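Local structure of phosphothreonine lyase ospF (Shigella flexneri, 3I0U) at residues Y39-F53 with F103-M117. The protein is a type III secreted effector and virulence factor that acts as a phosphothreonine lyase, an enzyme that eliminates phosphate from phosphorylated threonine. Residues are numbered along the deposited sequence; the frame is centred on the assembly and turned at random.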
ATOM      1  N   TYR A  39      -1.326   1.977 -17.169  1.00 70.88           N
ATOM      2  CA  TYR A  39       0.114   1.714 -16.991  1.00 71.13           C
ATOM      3  C   TYR A  39       1.068   2.481 -17.907  1.00 71.48           C
ATOM      4  O   TYR A  39       2.018   3.100 -17.404  1.00 71.76           O
ATOM      5  CB  TYR A  39       0.462   0.244 -17.108  1.00 71.16           C
ATOM      6  CG  TYR A  39       1.854  -0.050 -16.594  1.00 70.68           C
ATOM      7  CD1 TYR A  39       2.167   0.151 -15.236  1.00 68.28           C
ATOM      8  CD2 TYR A  39       2.851  -0.525 -17.446  1.00 69.22           C
ATOM      9  CE1 TYR A  39       3.395  -0.126 -14.734  1.00 67.63           C
ATOM     10  CE2 TYR A  39       4.125  -0.802 -16.953  1.00 70.62           C
ATOM     11  CZ  TYR A  39       4.375  -0.587 -15.578  1.00 71.63           C
ATOM     12  OH  TYR A  39       5.605  -0.850 -15.028  1.00 73.02           O
ATOM     13  N   SER A  40       0.837   2.465 -19.218  1.00 71.19           N
ATOM     14  CA  SER A  40       1.748   3.204 -20.080  1.00 72.03           C
ATOM     15  C   SER A  40       1.677   4.719 -19.842  1.00 72.31           C
ATOM     16  O   SER A  40       2.697   5.393 -19.970  1.00 72.99           O
ATOM     17  CB  SER A  40       1.649   2.831 -21.570  1.00 71.73           C
ATOM     18  OG  SER A  40       0.475   3.329 -22.151  1.00 71.64           O
ATOM     19  N   ASP A  41       0.513   5.247 -19.468  1.00 72.05           N
ATOM     20  CA  ASP A  41       0.410   6.673 -19.146  1.00 72.04           C
ATOM     21  C   ASP A  41       1.309   7.075 -17.979  1.00 72.29           C
ATOM     22  O   ASP A  41       2.013   8.076 -18.090  1.00 72.39           O
ATOM     23  CB  ASP A  41      -1.021   7.112 -18.842  1.00 72.16           C
ATOM     24  CG  ASP A  41      -1.953   6.980 -20.026  1.00 72.64           C
ATOM     25  OD1 ASP A  41      -1.509   7.099 -21.187  1.00 72.74           O
ATOM     26  OD2 ASP A  41      -3.159   6.748 -19.782  1.00 74.21           O
ATOM     27  N   ILE A  42       1.305   6.302 -16.882  1.00 72.49           N
ATOM     28  CA  ILE A  42       2.187   6.595 -15.743  1.00 72.42           C
ATOM     29  C   ILE A  42       3.668   6.361 -16.064  1.00 72.87           C
ATOM     30  O   ILE A  42       4.540   6.963 -15.424  1.00 73.40           O
ATOM     31  CB  ILE A  42       1.782   5.880 -14.431  1.00 72.80           C
ATOM     32  CG1 ILE A  42       1.895   4.356 -14.535  1.00 72.51           C
ATOM     33  CG2 ILE A  42       0.359   6.233 -14.028  1.00 72.34           C
ATOM     34  CD1 ILE A  42       1.935   3.686 -13.212  1.00 69.80           C
ATOM     35  N   CYS A  43       3.964   5.552 -17.093  1.00 72.94           N
ATOM     36  CA  CYS A  43       5.364   5.317 -17.491  1.00 72.38           C
ATOM     37  C   CYS A  43       6.043   6.516 -18.162  1.00 72.57           C
ATOM     38  O   CYS A  43       7.265   6.610 -18.190  1.00 72.74           O
ATOM     39  CB  CYS A  43       5.479   4.042 -18.312  1.00 72.23           C
ATOM     40  SG  CYS A  43       5.342   2.591 -17.247  1.00 71.47           S
ATOM     41  N   GLN A  44       5.230   7.449 -18.649  1.00 72.61           N
ATOM     42  CA  GLN A  44       5.668   8.597 -19.424  1.00 72.49           C
ATOM     43  C   GLN A  44       5.491   9.905 -18.696  1.00 73.28           C
ATOM     44  O   GLN A  44       6.133  10.898 -19.027  1.00 73.54           O
ATOM     45  CB  GLN A  44       4.883   8.607 -20.705  1.00 72.17           C
ATOM     46  CG  GLN A  44       5.217   7.368 -21.491  1.00 72.26           C
ATOM     47  CD  GLN A  44       4.111   6.930 -22.379  1.00 72.77           C
ATOM     48  OE1 GLN A  44       3.783   7.595 -23.372  1.00 73.60           O
ATOM     49  NE2 GLN A  44       3.532   5.793 -22.058  1.00 72.70           N
ATOM     50  N   SER A  45       4.620   9.877 -17.698  1.00 75.15           N
ATOM     51  CA  SER A  45       4.365  10.969 -16.770  1.00 76.58           C
ATOM     52  C   SER A  45       5.638  11.463 -16.079  1.00 77.53           C
ATOM     53  O   SER A  45       5.962  11.016 -14.966  1.00 78.80           O
ATOM     54  CB  SER A  45       3.364  10.490 -15.689  1.00 76.29           C
ATOM     55  OG  SER A  45       2.010  10.808 -15.996  1.00 75.74           O
ATOM     56  N   PHE A  46       6.356  12.374 -16.729  1.00 78.43           N
ATOM     57  CA  PHE A  46       7.481  13.031 -16.075  1.00 78.64           C
ATOM     58  C   PHE A  46       6.962  13.702 -14.786  1.00 78.81           C
ATOM     59  O   PHE A  46       7.341  13.281 -13.690  1.00 79.16           O
ATOM     60  CB  PHE A  46       8.152  14.010 -17.006  1.00 78.18           C
ATOM     61  CG  PHE A  46       9.135  13.377 -17.990  1.00 79.69           C
ATOM     62  CD1 PHE A  46       9.118  11.998 -18.267  1.00 79.39           C
ATOM     63  CD2 PHE A  46      10.070  14.199 -18.683  1.00 78.24           C
ATOM     64  CE1 PHE A  46      10.020  11.452 -19.191  1.00 80.52           C
ATOM     65  CE2 PHE A  46      10.971  13.659 -19.607  1.00 77.42           C
ATOM     66  CZ  PHE A  46      10.958  12.298 -19.871  1.00 78.13           C
ATOM     67  N   SER A  47       6.041  14.663 -14.906  1.00 78.47           N
ATOM     68  CA  SER A  47       5.422  15.302 -13.726  1.00 77.52           C
ATOM     69  C   SER A  47       4.006  15.780 -14.041  1.00 76.21           C
ATOM     70  O   SER A  47       3.817  16.764 -14.775  1.00 76.61           O
ATOM     71  CB  SER A  47       6.290  16.462 -13.218  1.00 77.84           C
ATOM     72  OG  SER A  47       6.192  16.576 -11.807  1.00 79.58           O
ATOM     73  N   VAL A  48       3.030  15.080 -13.472  1.00 74.20           N
ATOM     74  CA  VAL A  48       1.638  15.026 -13.958  1.00 73.43           C
ATOM     75  C   VAL A  48       0.666  14.611 -12.800  1.00 73.09           C
ATOM     76  O   VAL A  48       0.890  13.614 -12.102  1.00 72.65           O
ATOM     77  CB  VAL A  48       1.482  13.990 -15.171  1.00 73.48           C
ATOM     78  CG1 VAL A  48       0.025  13.842 -15.629  1.00 73.48           C
ATOM     79  CG2 VAL A  48       2.388  14.319 -16.402  1.00 72.50           C
ATOM     80  N   MET A  49      -0.419  15.372 -12.639  1.00 72.64           N
ATOM     81  CA  MET A  49      -1.442  15.152 -11.622  1.00 72.38           C
ATOM     82  C   MET A  49      -2.637  14.359 -12.124  1.00 72.36           C
ATOM     83  O   MET A  49      -3.143  14.639 -13.206  1.00 72.67           O
ATOM     84  CB  MET A  49      -1.930  16.509 -11.140  1.00 72.68           C
ATOM     85  CG  MET A  49      -1.067  17.120 -10.054  1.00 72.96           C
ATOM     86  SD  MET A  49      -1.809  16.658  -8.477  1.00 75.60           S
ATOM     87  CE  MET A  49      -2.668  18.176  -8.086  1.00 72.64           C
ATOM     88  N   TYR A  50      -3.068  13.364 -11.348  1.00 72.00           N
ATOM     89  CA  TYR A  50      -4.286  12.589 -11.629  1.00 72.00           C
ATOM     90  C   TYR A  50      -4.940  12.360 -10.316  1.00 71.89           C
ATOM     91  O   TYR A  50      -4.305  11.798  -9.420  1.00 72.17           O
ATOM     92  CB  TYR A  50      -4.001  11.173 -12.186  1.00 72.23           C
ATOM     93  CG  TYR A  50      -3.339  11.120 -13.528  1.00 72.59           C
ATOM     94  CD1 TYR A  50      -4.014  11.545 -14.689  1.00 74.04           C
ATOM     95  CD2 TYR A  50      -2.036  10.632 -13.654  1.00 72.99           C
ATOM     96  CE1 TYR A  50      -3.395  11.498 -15.956  1.00 74.02           C
ATOM     97  CE2 TYR A  50      -1.399  10.565 -14.909  1.00 74.01           C
ATOM     98  CZ  TYR A  50      -2.086  11.017 -16.056  1.00 73.99           C
ATOM     99  OH  TYR A  50      -1.476  10.997 -17.286  1.00 73.24           O
ATOM    100  N   GLN A  51      -6.203  12.756 -10.195  1.00 71.87           N
ATOM    101  CA  GLN A  51      -7.015  12.455  -9.000  1.00 72.03           C
ATOM    102  C   GLN A  51      -6.355  12.899  -7.710  1.00 72.17           C
ATOM    103  O   GLN A  51      -6.353  12.152  -6.718  1.00 73.14           O
ATOM    104  CB  GLN A  51      -7.333  10.935  -8.874  1.00 72.23           C
ATOM    105  CG  GLN A  51      -7.991  10.226 -10.085  1.00 72.83           C
ATOM    106  CD  GLN A  51      -9.388  10.783 -10.440  1.00 73.57           C
ATOM    107  OE1 GLN A  51     -10.072  11.422  -9.617  1.00 72.96           O
ATOM    108  NE2 GLN A  51      -9.806  10.538 -11.671  1.00 73.01           N
ATOM    109  N   GLY A  52      -5.744  14.075  -7.719  1.00 71.99           N
ATOM    110  CA  GLY A  52      -5.054  14.555  -6.531  1.00 72.14           C
ATOM    111  C   GLY A  52      -3.710  13.931  -6.192  1.00 72.00           C
ATOM    112  O   GLY A  52      -3.058  14.404  -5.261  1.00 72.93           O
ATOM    113  N   PHE A  53      -3.298  12.890  -6.923  1.00 71.22           N
ATOM    114  CA  PHE A  53      -1.951  12.318  -6.819  1.00 70.76           C
ATOM    115  C   PHE A  53      -1.036  12.894  -7.891  1.00 70.88           C
ATOM    116  O   PHE A  53      -1.412  12.927  -9.073  1.00 70.91           O
ATOM    117  CB  PHE A  53      -1.984  10.799  -6.982  1.00 70.37           C
ATOM    118  CG  PHE A  53      -2.632  10.082  -5.853  1.00 70.00           C
ATOM    119  CD1 PHE A  53      -1.871   9.434  -4.906  1.00 70.38           C
ATOM    120  CD2 PHE A  53      -4.017  10.024  -5.745  1.00 69.72           C
ATOM    121  CE1 PHE A  53      -2.490   8.752  -3.833  1.00 70.95           C
ATOM    122  CE2 PHE A  53      -4.633   9.365  -4.698  1.00 68.95           C
ATOM    123  CZ  PHE A  53      -3.880   8.732  -3.733  1.00 69.22           C
ATOM    124  N   PHE A 103      -5.899   5.132  -6.619  1.00 69.22           N
ATOM    125  CA  PHE A 103      -6.176   6.560  -6.846  1.00 69.45           C
ATOM    126  C   PHE A 103      -7.458   7.025  -6.178  1.00 69.59           C
ATOM    127  O   PHE A 103      -7.931   8.101  -6.471  1.00 69.02           O
ATOM    128  CB  PHE A 103      -6.256   6.889  -8.346  1.00 69.70           C
ATOM    129  CG  PHE A 103      -4.916   6.941  -9.057  1.00 69.86           C
ATOM    130  CD1 PHE A 103      -4.103   8.077  -8.982  1.00 69.30           C
ATOM    131  CD2 PHE A 103      -4.480   5.862  -9.827  1.00 69.12           C
ATOM    132  CE1 PHE A 103      -2.889   8.119  -9.657  1.00 68.54           C
ATOM    133  CE2 PHE A 103      -3.249   5.911 -10.507  1.00 68.05           C
ATOM    134  CZ  PHE A 103      -2.468   7.028 -10.411  1.00 68.97           C
ATOM    135  N   SER A 104      -8.021   6.212  -5.283  1.00 70.35           N
ATOM    136  CA  SER A 104      -9.321   6.517  -4.687  1.00 70.78           C
ATOM    137  C   SER A 104      -9.189   7.631  -3.660  1.00 70.80           C
ATOM    138  O   SER A 104      -8.177   7.714  -2.963  1.00 71.07           O
ATOM    139  CB  SER A 104      -9.914   5.286  -4.023  1.00 70.87           C
ATOM    140  OG  SER A 104     -10.993   5.702  -3.176  1.00 72.17           O
ATOM    141  N   GLU A 105     -10.191   8.489  -3.567  1.00 70.47           N
ATOM    142  CA  GLU A 105     -10.076   9.586  -2.620  1.00 71.07           C
ATOM    143  C   GLU A 105     -10.206   9.094  -1.170  1.00 71.60           C
ATOM    144  O   GLU A 105      -9.781   9.789  -0.242  1.00 71.15           O
ATOM    145  CB  GLU A 105     -11.051  10.703  -2.918  1.00 70.78           C
ATOM    146  CG  GLU A 105     -12.472  10.256  -3.104  1.00 71.56           C
ATOM    147  CD  GLU A 105     -13.395  11.442  -3.307  1.00 74.09           C
ATOM    148  OE1 GLU A 105     -12.882  12.539  -3.633  1.00 76.04           O
ATOM    149  OE2 GLU A 105     -14.622  11.297  -3.124  1.00 74.90           O
ATOM    150  N   ASP A 106     -10.720   7.865  -1.025  1.00 71.54           N
ATOM    151  CA  ASP A 106     -10.837   7.159   0.230  1.00 71.26           C
ATOM    152  C   ASP A 106      -9.660   6.299   0.656  1.00 71.56           C
ATOM    153  O   ASP A 106      -9.637   5.820   1.809  1.00 71.37           O
ATOM    154  CB  ASP A 106     -12.002   6.232   0.131  1.00 71.46           C
ATOM    155  CG  ASP A 106     -13.270   6.950  -0.044  1.00 71.63           C
ATOM    156  OD1 ASP A 106     -13.614   7.777   0.848  1.00 71.60           O
ATOM    157  OD2 ASP A 106     -13.927   6.646  -1.066  1.00 71.88           O
ATOM    158  N   SER A 107      -8.706   6.073  -0.246  1.00 71.39           N
ATOM    159  CA  SER A 107      -7.551   5.253   0.089  1.00 71.30           C
ATOM    160  C   SER A 107      -6.815   5.855   1.277  1.00 71.09           C
ATOM    161  O   SER A 107      -6.741   7.055   1.388  1.00 71.56           O
ATOM    162  CB  SER A 107      -6.643   5.132  -1.108  1.00 70.98           C
ATOM    163  OG  SER A 107      -5.371   4.659  -0.695  1.00 72.61           O
ATOM    164  N   PRO A 108      -6.312   5.023   2.199  1.00 71.49           N
ATOM    165  CA  PRO A 108      -5.511   5.569   3.312  1.00 71.24           C
ATOM    166  C   PRO A 108      -3.990   5.692   2.983  1.00 71.71           C
ATOM    167  O   PRO A 108      -3.177   5.947   3.890  1.00 71.71           O
ATOM    168  CB  PRO A 108      -5.726   4.532   4.427  1.00 70.84           C
ATOM    169  CG  PRO A 108      -5.886   3.239   3.701  1.00 71.43           C
ATOM    170  CD  PRO A 108      -6.453   3.557   2.298  1.00 71.36           C
ATOM    171  N   ILE A 109      -3.615   5.517   1.716  1.00 71.45           N
ATOM    172  CA  ILE A 109      -2.223   5.500   1.341  1.00 71.30           C
ATOM    173  C   ILE A 109      -1.947   6.781   0.570  1.00 71.72           C
ATOM    174  O   ILE A 109      -2.428   6.938  -0.533  1.00 72.92           O
ATOM    175  CB  ILE A 109      -1.897   4.207   0.510  1.00 71.26           C
ATOM    176  CG1 ILE A 109      -2.242   2.939   1.307  1.00 71.72           C
ATOM    177  CG2 ILE A 109      -0.468   4.132   0.058  1.00 69.95           C
ATOM    178  CD1 ILE A 109      -1.538   2.811   2.700  1.00 72.78           C
ATOM    179  N   ASP A 110      -1.190   7.704   1.155  1.00 71.71           N
ATOM    180  CA  ASP A 110      -0.886   8.969   0.504  1.00 71.53           C
ATOM    181  C   ASP A 110       0.276   8.921  -0.478  1.00 71.20           C
ATOM    182  O   ASP A 110       0.356   9.776  -1.359  1.00 70.86           O
ATOM    183  CB  ASP A 110      -0.639  10.037   1.560  1.00 71.81           C
ATOM    184  CG  ASP A 110      -1.910  10.417   2.310  1.00 72.97           C
ATOM    185  OD1 ASP A 110      -3.003  10.492   1.692  1.00 74.34           O
ATOM    186  OD2 ASP A 110      -1.821  10.657   3.525  1.00 73.09           O
ATOM    187  N   LYS A 111       1.159   7.931  -0.322  1.00 71.06           N
ATOM    188  CA  LYS A 111       2.365   7.763  -1.162  1.00 71.59           C
ATOM    189  C   LYS A 111       2.518   6.276  -1.570  1.00 72.03           C
ATOM    190  O   LYS A 111       2.479   5.377  -0.718  1.00 72.69           O
ATOM    191  CB  LYS A 111       3.618   8.333  -0.463  1.00 71.12           C
ATOM    192  CG  LYS A 111       4.969   8.066  -1.124  1.00 71.95           C
ATOM    193  CD  LYS A 111       6.168   8.882  -0.509  1.00 71.73           C
ATOM    194  CE  LYS A 111       7.531   8.287  -0.926  1.00 71.71           C
ATOM    195  NZ  LYS A 111       8.628   9.281  -1.363  1.00 73.71           N
ATOM    196  N   TRP A 112       2.617   6.010  -2.873  1.00 71.67           N
ATOM    197  CA  TRP A 112       3.017   4.692  -3.343  1.00 71.37           C
ATOM    198  C   TRP A 112       3.968   4.811  -4.500  1.00 71.85           C
ATOM    199  O   TRP A 112       4.177   5.912  -5.048  1.00 72.15           O
ATOM    200  CB  TRP A 112       1.832   3.796  -3.684  1.00 71.53           C
ATOM    201  CG  TRP A 112       0.712   4.439  -4.481  1.00 71.81           C
ATOM    202  CD1 TRP A 112      -0.339   5.139  -3.988  1.00 71.39           C
ATOM    203  CD2 TRP A 112       0.538   4.413  -5.907  1.00 72.91           C
ATOM    204  NE1 TRP A 112      -1.145   5.580  -5.006  1.00 71.64           N
ATOM    205  CE2 TRP A 112      -0.657   5.124  -6.195  1.00 72.75           C
ATOM    206  CE3 TRP A 112       1.270   3.854  -6.973  1.00 71.71           C
ATOM    207  CZ2 TRP A 112      -1.127   5.325  -7.513  1.00 71.58           C
ATOM    208  CZ3 TRP A 112       0.802   4.046  -8.269  1.00 70.97           C
ATOM    209  CH2 TRP A 112      -0.378   4.788  -8.529  1.00 71.39           C
ATOM    210  N   LYS A 113       4.582   3.691  -4.863  1.00 71.89           N
ATOM    211  CA  LYS A 113       5.343   3.627  -6.128  1.00 70.89           C
ATOM    212  C   LYS A 113       5.143   2.270  -6.818  1.00 71.19           C
ATOM    213  O   LYS A 113       4.694   1.297  -6.220  1.00 70.43           O
ATOM    214  CB  LYS A 113       6.832   3.938  -5.923  1.00 70.46           C
ATOM    215  CG  LYS A 113       7.559   2.807  -5.239  1.00 69.88           C
ATOM    216  CD  LYS A 113       8.869   3.259  -4.556  1.00 67.09           C
ATOM    217  CE  LYS A 113       9.576   1.966  -4.174  1.00 64.28           C
ATOM    218  NZ  LYS A 113      10.993   2.220  -3.899  1.00 68.11           N
ATOM    219  N   ILE A 114       5.480   2.228  -8.095  1.00 71.82           N
ATOM    220  CA  ILE A 114       5.412   1.000  -8.863  1.00 71.86           C
ATOM    221  C   ILE A 114       6.593   0.913  -9.823  1.00 71.90           C
ATOM    222  O   ILE A 114       6.973   1.911 -10.456  1.00 72.73           O
ATOM    223  CB  ILE A 114       4.047   0.833  -9.579  1.00 71.95           C
ATOM    224  CG1 ILE A 114       3.974  -0.532 -10.293  1.00 72.70           C
ATOM    225  CG2 ILE A 114       3.784   2.001 -10.537  1.00 72.13           C
ATOM    226  CD1 ILE A 114       2.662  -0.857 -10.935  1.00 71.30           C
ATOM    227  N   THR A 115       7.207  -0.265  -9.876  1.00 71.77           N
ATOM    228  CA  THR A 115       8.267  -0.588 -10.839  1.00 71.56           C
ATOM    229  C   THR A 115       7.815  -0.296 -12.248  1.00 71.43           C
ATOM    230  O   THR A 115       6.689  -0.610 -12.612  1.00 71.88           O
ATOM    231  CB  THR A 115       8.633  -2.067 -10.707  1.00 71.10           C
ATOM    232  OG1 THR A 115       8.963  -2.311  -9.343  1.00 73.76           O
ATOM    233  CG2 THR A 115       9.815  -2.424 -11.495  1.00 71.62           C
ATOM    234  N   ASP A 116       8.700   0.344 -13.004  1.00 71.69           N
ATOM    235  CA  ASP A 116       8.560   0.625 -14.423  1.00 71.57           C
ATOM    236  C   ASP A 116       9.162  -0.565 -15.178  1.00 71.80           C
ATOM    237  O   ASP A 116      10.363  -0.570 -15.516  1.00 72.04           O
ATOM    238  CB  ASP A 116       9.266   1.968 -14.725  1.00 71.30           C
ATOM    239  CG  ASP A 116       9.211   2.404 -16.213  1.00 71.93           C
ATOM    240  OD1 ASP A 116       9.706   3.538 -16.470  1.00 72.02           O
ATOM    241  OD2 ASP A 116       8.724   1.663 -17.115  1.00 71.54           O
ATOM    242  N   MET A 117       8.304  -1.549 -15.472  1.00 72.08           N
ATOM    243  CA  MET A 117       8.629  -2.764 -16.255  1.00 72.65           C
ATOM    244  C   MET A 117       9.527  -2.633 -17.483  1.00 72.85           C
ATOM    245  O   MET A 117      10.020  -3.649 -17.951  1.00 73.54           O
ATOM    246  CB  MET A 117       7.358  -3.470 -16.720  1.00 73.20           C
ATOM    247  CG  MET A 117       6.566  -4.188 -15.663  1.00 74.22           C
ATOM    248  SD  MET A 117       7.551  -4.424 -14.156  1.00 81.08           S
ATOM    249  CE  MET A 117       8.293  -6.036 -14.397  1.00 75.31           C
TER
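Phe53 and Phe103 meet in an offset edge-to-face pair. The edge of Phe103 points at the face of Phe53, with centroids 5.5 Å apart and planes at 83°. Phe53 CE1 also lies 3.6 Å from Trp112 NE1, and Trp112 CZ2 lies above one face of Phe103, offset toward its rim. The three rings form an aromatic cluster. Tyr39 makes the polar link at the other end. Tyr39 OH donates to Thr115 O at 2.7 Å, in the carbonyl plane and on a lone pair. Tyr39 OH also accepts from Met117 N at 2.8 Å. These two bonds fix the phenol end. CG of Tyr39 lies anti to the backbone N (chi1 -166°), which carries the ring out to residues 115-117. Ile114 packs beside Tyr39: its CD1 touches Tyr39 CE1, and its CG2 lies 3.7 Å from Ile42 CD1. Farther out, a type I' turn from Tyr50 to Phe53 joins strands 47-50 and 53-56 as a beta hairpin and places Phe53 at the start of the second strand. Asp116 forms a salt bridge with Arg119 and hydrogen bonds with Asn118 and Asn57. Helix 39-44 runs across strand 111-115 at 101°. In the antiparallel sheet, strand 111-115 lies between strands 63-68 and 132-137, while strand 47-50 forms an outer edge.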